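Local coordinates for protein polyketide synthase PksJ (Bacillus subtilis subsp. subtilis, PDB 4J1Q) that reduces keto groups of bacillaene polyketide intermediates with NADPH, as a ketoreductase domain acting stereoselectively on both alpha- and beta-keto groups, at residues A[132-137]-A[168-173]; A[294-299]-A[390-395]; A[431-434]-A[439-442]. All blocks are in the same frame, centred on the assembly; numbering follows the deposited sequence.

Contact 1 of 3, residues A[132-137]-A[168-173]; sequences TAEIEF and FDKQIR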
loop_
_atom_site.group_PDB
_atom_site.type_symbol
_atom_site.label_atom_id
_atom_site.label_comp_id
_atom_site.label_asym_id
_atom_site.label_seq_id
_atom_site.Cartn_x
_atom_site.Cartn_y
_atom_site.Cartn_z
ATOM N N THR A 132 1.889 3.745 -11.772
ATOM C CA THR A 132 1.062 4.873 -12.194
ATOM C C THR A 132 1.765 5.683 -13.271
ATOM O O THR A 132 1.197 5.925 -14.317
ATOM C CB THR A 132 0.667 5.770 -11.013
ATOM O OG1 THR A 132 -0.059 4.975 -10.058
ATOM C CG2 THR A 132 -0.217 6.966 -11.489
ATOM N N ALA A 133 3.029 6.021 -13.044
ATOM C CA ALA A 133 3.837 6.709 -14.050
ATOM C C ALA A 133 3.776 6.042 -15.440
ATOM O O ALA A 133 3.655 6.746 -16.452
ATOM C CB ALA A 133 5.283 6.839 -13.581
ATOM N N GLU A 134 3.865 4.697 -15.484
ATOM C CA GLU A 134 3.760 3.931 -16.757
ATOM C C GLU A 134 2.401 4.098 -17.449
ATOM O O GLU A 134 2.330 4.190 -18.667
ATOM C CB GLU A 134 3.997 2.434 -16.534
ATOM C CG GLU A 134 5.454 2.043 -16.353
ATOM C CD GLU A 134 5.737 0.608 -16.797
ATOM O OE1 GLU A 134 6.670 -0.023 -16.275
ATOM O OE2 GLU A 134 5.068 0.121 -17.730
ATOM N N ILE A 135 1.322 4.087 -16.668
ATOM C CA ILE A 135 -0.005 4.313 -17.234
ATOM C C ILE A 135 -0.140 5.731 -17.826
ATOM O O ILE A 135 -0.711 5.914 -18.907
ATOM C CB ILE A 135 -1.115 4.055 -16.192
ATOM C CG1 ILE A 135 -1.204 2.548 -15.865
ATOM C CG2 ILE A 135 -2.447 4.578 -16.703
ATOM C CD1 ILE A 135 -1.956 2.248 -14.576
ATOM N N GLU A 136 0.441 6.716 -17.147
ATOM C CA GLU A 136 0.306 8.113 -17.546
ATOM C C GLU A 136 1.285 8.469 -18.659
ATOM O O GLU A 136 1.055 9.404 -19.416
ATOM C CB GLU A 136 0.499 9.045 -16.337
ATOM C CG GLU A 136 -0.653 8.953 -15.325
ATOM C CD GLU A 136 -0.540 9.966 -14.183
ATOM O OE1 GLU A 136 0.301 10.886 -14.277
ATOM O OE2 GLU A 136 -1.291 9.847 -13.177
ATOM N N PHE A 137 2.386 7.732 -18.739
ATOM C CA PHE A 137 3.410 8.006 -19.737
ATOM C C PHE A 137 3.658 6.792 -20.650
ATOM O O PHE A 137 4.392 5.885 -20.295
ATOM C CB PHE A 137 4.712 8.476 -19.062
ATOM C CG PHE A 137 4.541 9.704 -18.185
ATOM C CD1 PHE A 137 4.768 9.640 -16.805
ATOM C CD2 PHE A 137 4.118 10.914 -18.727
ATOM C CE1 PHE A 137 4.619 10.763 -16.005
ATOM C CE2 PHE A 137 3.902 12.023 -17.918
ATOM C CZ PHE A 137 4.150 11.948 -16.555
ATOM N N PHE A 168 8.963 -5.855 -19.616
ATOM C CA PHE A 168 7.737 -6.374 -19.032
ATOM C C PHE A 168 7.950 -6.905 -17.612
ATOM O O PHE A 168 7.010 -7.374 -16.988
ATOM C CB PHE A 168 7.147 -7.473 -19.918
ATOM C CG PHE A 168 6.689 -6.991 -21.267
ATOM C CD1 PHE A 168 5.413 -6.452 -21.435
ATOM C CD2 PHE A 168 7.517 -7.114 -22.384
ATOM C CE1 PHE A 168 4.983 -6.028 -22.685
ATOM C CE2 PHE A 168 7.095 -6.679 -23.633
ATOM C CZ PHE A 168 5.826 -6.138 -23.784
ATOM N N ASP A 169 9.189 -6.842 -17.125
ATOM C CA ASP A 169 9.526 -7.232 -15.749
ATOM C C ASP A 169 9.523 -6.018 -14.838
ATOM O O ASP A 169 10.527 -5.286 -14.762
ATOM C CB ASP A 169 10.923 -7.864 -15.677
ATOM C CG ASP A 169 10.923 -9.332 -16.026
ATOM O OD1 ASP A 169 9.846 -9.866 -16.396
ATOM O OD2 ASP A 169 12.011 -9.952 -15.924
ATOM N N LYS A 170 8.465 -5.899 -14.042
ATOM C CA LYS A 170 8.182 -4.648 -13.334
ATOM C C LYS A 170 8.766 -4.659 -11.936
ATOM O O LYS A 170 9.248 -3.637 -11.457
ATOM C CB LYS A 170 6.680 -4.357 -13.305
ATOM C CG LYS A 170 6.043 -4.305 -14.688
ATOM C CD LYS A 170 6.699 -3.269 -15.586
ATOM C CE LYS A 170 5.916 -3.060 -16.881
ATOM N NZ LYS A 170 6.666 -2.237 -17.891
ATOM N N GLN A 171 8.729 -5.821 -11.289
ATOM C CA GLN A 171 9.309 -5.978 -9.972
ATOM C C GLN A 171 10.217 -7.187 -9.940
ATOM O O GLN A 171 9.817 -8.301 -10.265
ATOM C CB GLN A 171 8.227 -6.083 -8.909
ATOM C CG GLN A 171 7.380 -4.831 -8.836
ATOM C CD GLN A 171 6.164 -5.018 -7.964
ATOM O OE1 GLN A 171 5.172 -5.620 -8.388
ATOM N NE2 GLN A 171 6.276 -4.599 -6.718
ATOM N N ILE A 172 11.457 -6.945 -9.563
ATOM C CA ILE A 172 12.510 -7.908 -9.743
ATOM C C ILE A 172 13.290 -8.027 -8.439
ATOM O O ILE A 172 13.408 -7.059 -7.696
ATOM C CB ILE A 172 13.406 -7.535 -10.958
ATOM C CG1 ILE A 172 12.589 -7.706 -12.245
ATOM C CG2 ILE A 172 14.628 -8.444 -11.027
ATOM C CD1 ILE A 172 13.121 -6.962 -13.451
ATOM N N ARG A 173 13.669 -9.247 -8.097
ATOM C CA ARG A 173 14.340 -9.510 -6.847
ATOM C C ARG A 173 15.643 -10.322 -7.043
ATOM O O ARG A 173 15.622 -11.407 -7.615
ATOM C CB ARG A 173 13.413 -10.259 -5.920
ATOM C CG ARG A 173 13.893 -10.261 -4.481
ATOM C CD ARG A 173 12.712 -10.183 -3.540
ATOM N NE ARG A 173 13.062 -10.719 -2.231
ATOM C CZ ARG A 173 12.617 -10.238 -1.078
ATOM N NH1 ARG A 173 12.990 -10.811 0.061
ATOM N NH2 ARG A 173 11.800 -9.191 -1.063
#

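Contact 2 of 3, residues A[294-299]-A[390-395]; sequences SKDRFI and GMQVGA. With NDP (NADPH dihydro-nicotinamide-adenine-dinucleotide phosphate), chain B.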
loop_
_atom_site.group_PDB
_atom_site.type_symbol
_atom_site.label_atom_id
_atom_site.label_comp_id
_atom_site.label_asym_id
_atom_site.label_seq_id
_atom_site.Cartn_x
_atom_site.Cartn_y
_atom_site.Cartn_z
ATOM N N SER A 294 -7.882 9.738 -1.616
ATOM C CA SER A 294 -7.232 9.919 -2.894
ATOM C C SER A 294 -7.620 11.264 -3.468
ATOM O O SER A 294 -8.752 11.730 -3.269
ATOM C CB SER A 294 -7.681 8.833 -3.842
ATOM O OG SER A 294 -9.065 8.985 -4.143
ATOM N N LYS A 295 -6.681 11.903 -4.161
ATOM C CA LYS A 295 -6.986 13.134 -4.863
ATOM C C LYS A 295 -6.544 13.044 -6.305
ATOM O O LYS A 295 -5.366 13.205 -6.613
ATOM C CB LYS A 295 -6.316 14.315 -4.168
ATOM C CG LYS A 295 -6.827 14.514 -2.745
ATOM C CD LYS A 295 -6.192 15.692 -2.042
ATOM C CE LYS A 295 -6.755 15.797 -0.623
ATOM N NZ LYS A 295 -8.252 15.875 -0.591
ATOM N N ASP A 296 -7.467 12.761 -7.200
ATOM C CA ASP A 296 -7.073 12.449 -8.564
ATOM C C ASP A 296 -6.527 13.630 -9.354
ATOM O O ASP A 296 -7.144 14.690 -9.419
ATOM C CB ASP A 296 -8.209 11.785 -9.292
ATOM C CG ASP A 296 -8.604 10.490 -8.633
ATOM O OD1 ASP A 296 -7.814 10.012 -7.789
ATOM O OD2 ASP A 296 -9.716 9.982 -8.894
ATOM N N ARG A 297 -5.286 13.483 -9.796
ATOM C CA ARG A 297 -4.685 14.375 -10.763
ATOM C C ARG A 297 -3.499 13.698 -11.426
ATOM O O ARG A 297 -2.786 12.957 -10.771
ATOM C CB ARG A 297 -4.212 15.646 -10.089
ATOM C CG ARG A 297 -5.142 16.807 -10.364
ATOM C CD ARG A 297 -4.421 18.104 -10.104
ATOM N NE ARG A 297 -4.702 18.631 -8.771
ATOM C CZ ARG A 297 -4.340 19.848 -8.378
ATOM N NH1 ARG A 297 -4.609 20.259 -7.143
ATOM N NH2 ARG A 297 -3.706 20.661 -9.225
ATOM N N PHE A 298 -3.247 14.034 -12.692
ATOM C CA PHE A 298 -2.137 13.444 -13.422
ATOM C C PHE A 298 -0.843 14.020 -12.894
ATOM O O PHE A 298 -0.788 15.195 -12.530
ATOM C CB PHE A 298 -2.253 13.764 -14.909
ATOM C CG PHE A 298 -2.921 12.686 -15.706
ATOM C CD1 PHE A 298 -4.192 12.247 -15.375
ATOM C CD2 PHE A 298 -2.301 12.152 -16.819
ATOM C CE1 PHE A 298 -4.820 11.271 -16.116
ATOM C CE2 PHE A 298 -2.916 11.171 -17.562
ATOM C CZ PHE A 298 -4.207 10.771 -17.239
ATOM N N ILE A 299 0.214 13.222 -12.935
ATOM C CA ILE A 299 1.477 13.660 -12.411
ATOM C C ILE A 299 1.870 15.030 -12.939
ATOM O O ILE A 299 2.400 15.855 -12.189
ATOM C CB ILE A 299 2.583 12.648 -12.698
ATOM C CG1 ILE A 299 2.438 11.474 -11.721
ATOM C CG2 ILE A 299 3.953 13.299 -12.545
ATOM C CD1 ILE A 299 2.820 10.156 -12.361
ATOM N N GLY A 390 -18.020 5.430 0.187
ATOM C CA GLY A 390 -17.753 6.796 -0.227
ATOM C C GLY A 390 -16.362 6.887 -0.809
ATOM O O GLY A 390 -15.809 5.888 -1.272
ATOM N N MET A 391 -15.783 8.079 -0.776
ATOM C CA MET A 391 -14.770 8.419 -1.757
ATOM C C MET A 391 -15.440 8.344 -3.128
ATOM O O MET A 391 -16.489 8.956 -3.345
ATOM C CB MET A 391 -13.608 7.420 -1.688
ATOM C CG MET A 391 -12.230 8.050 -1.576
ATOM S SD MET A 391 -10.927 6.802 -1.491
ATOM C CE MET A 391 -10.098 7.254 0.027
ATOM N N GLN A 392 -14.906 7.502 -4.006
ATOM C CA GLN A 392 -15.411 7.406 -5.380
ATOM C C GLN A 392 -16.696 6.582 -5.488
ATOM O O GLN A 392 -16.936 5.683 -4.685
ATOM C CB GLN A 392 -14.334 6.842 -6.312
ATOM C CG GLN A 392 -13.149 7.772 -6.523
ATOM C CD GLN A 392 -11.886 7.035 -6.928
ATOM O OE1 GLN A 392 -11.728 5.848 -6.640
ATOM N NE2 GLN A 392 -10.975 7.738 -7.597
ATOM N N VAL A 393 -17.542 6.937 -6.454
ATOM C CA VAL A 393 -18.647 6.078 -6.902
ATOM C C VAL A 393 -18.598 5.914 -8.432
ATOM O O VAL A 393 -18.408 6.890 -9.156
ATOM C CB VAL A 393 -20.025 6.644 -6.475
ATOM C CG1 VAL A 393 -21.065 5.535 -6.432
ATOM C CG2 VAL A 393 -19.932 7.334 -5.120
ATOM N N GLY A 394 -18.768 4.682 -8.914
ATOM C CA GLY A 394 -18.325 4.284 -10.262
ATOM C C GLY A 394 -19.011 4.989 -11.420
ATOM O O GLY A 394 -18.355 5.398 -12.390
ATOM N N ALA A 395 -20.336 5.086 -11.345
ATOM C CA ALA A 395 -21.121 5.832 -12.334
ATOM C C ALA A 395 -20.814 5.389 -13.765
ATOM O O ALA A 395 -20.839 4.198 -14.074
ATOM C CB ALA A 395 -20.898 7.329 -12.176
HETATM P PA NDP B . -13.228 7.802 3.056
HETATM O O1A NDP B . -12.501 9.034 2.503
HETATM O O2A NDP B . -14.712 7.725 3.235
HETATM O O5B NDP B . -12.519 7.370 4.421
HETATM C C5B NDP B . -11.219 7.858 4.759
HETATM C C4B NDP B . -11.349 8.436 6.159
HETATM O O4B NDP B . -10.040 8.738 6.645
HETATM C C3B NDP B . -12.078 9.770 6.110
HETATM O O3B NDP B . -13.213 9.585 7.002
HETATM C C2B NDP B . -11.094 10.790 6.678
HETATM O O2B NDP B . -11.744 11.621 7.689
HETATM C C1B NDP B . -10.064 9.943 7.402
HETATM N N9A NDP B . -8.741 10.627 7.293
HETATM C C8A NDP B . -8.187 11.195 6.163
HETATM N N7A NDP B . -6.945 11.709 6.515
HETATM C C5A NDP B . -6.711 11.396 7.865
HETATM C C6A NDP B . -5.666 11.649 8.751
HETATM N N6A NDP B . -4.553 12.365 8.387
HETATM N N1A NDP B . -5.758 11.203 10.037
HETATM C C2A NDP B . -6.866 10.551 10.465
HETATM N N3A NDP B . -7.905 10.336 9.631
HETATM C C4A NDP B . -7.840 10.710 8.315
HETATM O O3 NDP B . -12.750 6.553 2.154
HETATM P PN NDP B . -13.243 5.065 2.476
HETATM O O1N NDP B . -13.987 4.667 1.203
HETATM O O2N NDP B . -13.810 4.959 3.879
HETATM O O5D NDP B . -11.839 4.266 2.477
HETATM C C5D NDP B . -11.315 3.602 3.635
HETATM C C4D NDP B . -9.876 3.145 3.303
HETATM O O4D NDP B . -9.936 2.060 2.352
HETATM C C3D NDP B . -9.080 4.268 2.622
HETATM O O3D NDP B . -7.726 4.313 3.130
HETATM C C2D NDP B . -9.116 3.900 1.171
HETATM O O2D NDP B . -7.904 4.339 0.550
HETATM C C1D NDP B . -9.261 2.372 1.152
HETATM N N1N NDP B . -10.029 1.918 -0.016
HETATM C C2N NDP B . -11.345 2.241 -0.175
HETATM C C3N NDP B . -12.064 1.851 -1.329
HETATM C C7N NDP B . -13.544 2.212 -1.473
HETATM O O7N NDP B . -14.220 1.597 -2.309
HETATM N N7N NDP B . -14.076 3.242 -0.773
HETATM C C4N NDP B . -11.394 1.163 -2.375
HETATM C C5N NDP B . -10.027 0.872 -2.195
HETATM C C6N NDP B . -9.376 1.276 -1.004
HETATM P P2B NDP B . -11.230 13.124 8.013
HETATM O O1X NDP B . -11.164 13.765 6.609
HETATM O O2X NDP B . -12.332 13.562 8.970
HETATM O O3X NDP B . -9.868 12.989 8.662
#

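Contact 3 of 3, residues A[431-434]-A[439-442]; sequences FVME and KMKQ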
loop_
_atom_site.group_PDB
_atom_site.type_symbol
_atom_site.label_atom_id
_atom_site.label_comp_id
_atom_site.label_asym_id
_atom_site.label_seq_id
_atom_site.Cartn_x
_atom_site.Cartn_y
_atom_site.Cartn_z
ATOM N N PHE A 431 -4.915 -9.352 -2.446
ATOM C CA PHE A 431 -5.438 -8.462 -3.461
ATOM C C PHE A 431 -6.841 -8.924 -3.833
ATOM O O PHE A 431 -7.023 -10.041 -4.279
ATOM C CB PHE A 431 -4.522 -8.489 -4.679
ATOM C CG PHE A 431 -5.074 -7.801 -5.882
ATOM C CD1 PHE A 431 -4.411 -6.747 -6.434
ATOM C CD2 PHE A 431 -6.207 -8.266 -6.516
ATOM C CE1 PHE A 431 -4.875 -6.138 -7.584
ATOM C CE2 PHE A 431 -6.718 -7.623 -7.625
ATOM C CZ PHE A 431 -6.043 -6.552 -8.163
ATOM N N VAL A 432 -7.824 -8.076 -3.629
ATOM C CA VAL A 432 -9.197 -8.484 -3.846
ATOM C C VAL A 432 -9.787 -7.737 -5.025
ATOM O O VAL A 432 -9.653 -6.526 -5.148
ATOM C CB VAL A 432 -10.062 -8.216 -2.620
ATOM C CG1 VAL A 432 -11.503 -8.683 -2.872
ATOM C CG2 VAL A 432 -9.461 -8.903 -1.406
ATOM N N MET A 433 -10.438 -8.488 -5.895
ATOM C CA MET A 433 -11.017 -7.947 -7.103
ATOM C C MET A 433 -12.422 -8.510 -7.209
ATOM O O MET A 433 -12.636 -9.680 -6.940
ATOM C CB MET A 433 -10.227 -8.466 -8.278
ATOM C CG MET A 433 -9.769 -7.412 -9.239
ATOM S SD MET A 433 -8.445 -8.113 -10.251
ATOM C CE MET A 433 -7.785 -6.634 -11.030
ATOM N N GLU A 434 -13.387 -7.705 -7.630
ATOM C CA GLU A 434 -14.718 -8.246 -7.958
ATOM C C GLU A 434 -15.140 -7.822 -9.353
ATOM O O GLU A 434 -15.065 -6.657 -9.694
ATOM C CB GLU A 434 -15.776 -7.775 -6.950
ATOM C CG GLU A 434 -15.992 -8.708 -5.768
ATOM C CD GLU A 434 -17.381 -9.311 -5.726
ATOM O OE1 GLU A 434 -18.325 -8.636 -5.263
ATOM O OE2 GLU A 434 -17.512 -10.480 -6.125
ATOM N N LYS A 439 -12.054 -12.058 -17.595
ATOM C CA LYS A 439 -11.459 -10.768 -17.926
ATOM C C LYS A 439 -10.378 -10.396 -16.923
ATOM O O LYS A 439 -9.272 -10.003 -17.300
ATOM C CB LYS A 439 -12.524 -9.678 -17.982
ATOM C CG LYS A 439 -13.247 -9.609 -19.315
ATOM C CD LYS A 439 -14.169 -8.404 -19.380
ATOM C CE LYS A 439 -15.248 -8.588 -20.435
ATOM N NZ LYS A 439 -16.087 -7.367 -20.562
ATOM N N MET A 440 -10.699 -10.543 -15.645
ATOM C CA MET A 440 -9.753 -10.225 -14.586
ATOM C C MET A 440 -8.494 -11.077 -14.721
ATOM O O MET A 440 -7.391 -10.551 -14.877
ATOM C CB MET A 440 -10.404 -10.406 -13.210
ATOM C CG MET A 440 -11.547 -9.435 -12.941
ATOM S SD MET A 440 -12.280 -9.524 -11.296
ATOM C CE MET A 440 -13.201 -11.052 -11.433
ATOM N N LYS A 441 -8.675 -12.393 -14.741
ATOM C CA LYS A 441 -7.552 -13.318 -14.845
ATOM C C LYS A 441 -6.738 -13.069 -16.106
ATOM O O LYS A 441 -5.511 -13.163 -16.091
ATOM C CB LYS A 441 -8.042 -14.763 -14.811
ATOM C CG LYS A 441 -8.428 -15.235 -13.423
ATOM C CD LYS A 441 -8.774 -16.710 -13.422
ATOM C CE LYS A 441 -9.485 -17.094 -12.134
ATOM N NZ LYS A 441 -10.135 -18.433 -12.231
ATOM N N GLN A 442 -7.431 -12.722 -17.187
ATOM C CA GLN A 442 -6.778 -12.482 -18.470
ATOM C C GLN A 442 -5.841 -11.286 -18.395
ATOM O O GLN A 442 -4.700 -11.355 -18.851
ATOM C CB GLN A 442 -7.815 -12.278 -19.577
ATOM C CG GLN A 442 -8.476 -13.565 -20.049
ATOM C CD GLN A 442 -9.732 -13.321 -20.866
ATOM O OE1 GLN A 442 -10.244 -12.200 -20.926
ATOM N NE2 GLN A 442 -10.246 -14.376 -21.490
#

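Contact 1 of 3, residues A[132-137]-A[168-173]
K170 and E134 approach each other from opposite directions and form a salt bridge that joins the last turn of a helix to the approach of a strand, a clear case of two long side chains bridging backbones that never come close; the CA atoms of E134 and K170 are 10.2 Å apart. The lysine can be followed outward. Its CB leaves the backbone in the direction of the helix, and CB and CG still lie beyond contact distance of the glutamate. The chain then folds at its second torsion (chi2 -57°), which steers the extended remainder toward the carboxylate. CD is the first atom to reach it, 3.3 Å from OE1 of E134. At CE both oxygens come within range, OE1 of E134 being 3.2 Å away. The ammonium NZ completes the approach, 2.7 Å from OE1 of E134 on the syn side of that oxygen. OE1 is the main acceptor; OE2 of E134, 2.9 Å from NZ of K170, is a weak second one.

The setting is the part of the ketoreductase usually regarded as a truncated, Rossmann-like structural subdomain. Helix 126-136 leads directly into strand 140-147, and strand 171-175 lies beside that strand, with the backbones of K170 and I172 hydrogen-bonded to V144. E134 itself reaches outward with CG beside its own backbone N (chi1 -77°) and the chain extended beyond it. Its OE1 also accepts the backbone N-H of A142, so that E134 links the helix end both to strand 140-147, through A142, and to the loop leading into strand 171-175, through K170. NZ of K170 has a further acceptor in the backbone oxygen of P167.

Contact 2 of 3, residues A[294-299]-A[390-395]
Q392 and D296 extend toward each other from opposite directions, the amide of one against the carboxylate of the other. Their flat groups are not coplanar: the planes stand 54° apart, and the bond from NE2 of Q392 to OD2 of D296, although 2.9 Å long, is bent to 123° at the hydrogen and correspondingly weak. Q392 reaches this position with an extended chain beyond CG. Nearer the cofactor, M391 runs alongside S294, the SD of M391 lying 3.9 Å from OG of S294. The methionine then bends at its last torsion, which brings CE of M391 to 3.7 Å from the backbone N of S294. The same methyl, CE of M391, is 3.5 Å from O3 of NADPH, the bridging oxygen of its pyrophosphate. One side chain thus touches both protein loop and cofactor, although M391 is poorly ordered. G390 adds a polar contact, its backbone O taking a weak bond of 3.2 Å from the carboxamide nitrogen N7N of NADPH.

Placed just after W386, whose backbone N is hydrogen-bonded to NADPH, the segment 390-395 is consistent with the start of the mobile lid of polyketide ketoreductases. It leads from strand 377-383 toward helix 397-405, while 294-299 connects strand 286-289 to helix 304-324; Y351 of helix 349-370 touches both S294 and M391.

Contact 3 of 3, residues A[431-434]-A[439-442]
M440 lays its sulfur over the base of the M433 side chain, SD of M440 coming 3.8 Å from CB of M433 and 3.9 Å from CG of the same residue. The contact belongs to the end of the Rossmann fold: strand 429-435 runs parallel to strand 377-383 in the catalytic part of the ketoreductase, and after a tight connection helix 437-444 turns back to cover it. In this strand-turn-helix unit the two methionines are the nearest pair across the segments, the CA atoms of M433 and M440 being 7.9 Å apart.

The two side chains do not meet end to end; they slide past each other in opposite directions. M433 continues as an extended chain beyond CG, carrying its own sulfur and methyl away from the sulfur of M440 and toward L343 of helix 339-343. M440, by contrast, is extended as far as SD and then bends (chi3 -74°), which turns its methyl away from M433 and leaves the sulfur as the atom that touches. The interaction is purely apolar and both residues are buried.

L24 of strand 22-31, which runs antiparallel to strand 429-435, packs on M440, and M407 packs on M433. E434 contributes through its backbone, since its CB points to the other side of the strand, where its side chain touches R23, M410 and P411. On the helix-facing side, SD of M440 lies 3.9 Å from the carbonyl carbon C of E434.

In the fold
The three contacts show how chemistry follows position. Contacts 1 and 2 both lie at the surface, but the first is ionic, a full salt bridge between a helix and the lead-in to a strand, whereas the second is mixed, joining two loops beside the cofactor through a weak amide-carboxylate bond and methionine packing. Contact 3 is buried and apolar, with sulfur and carbon in place of charge. Contacts 1 and 2 also touch each other: OE1 of E136 lies 2.7 Å from the backbone N of I299, a probable hydrogen bond between the two regions. Contact 3 stands apart from both, its nearest atoms about 10 Å from contact 1 and about 11 Å from contact 2.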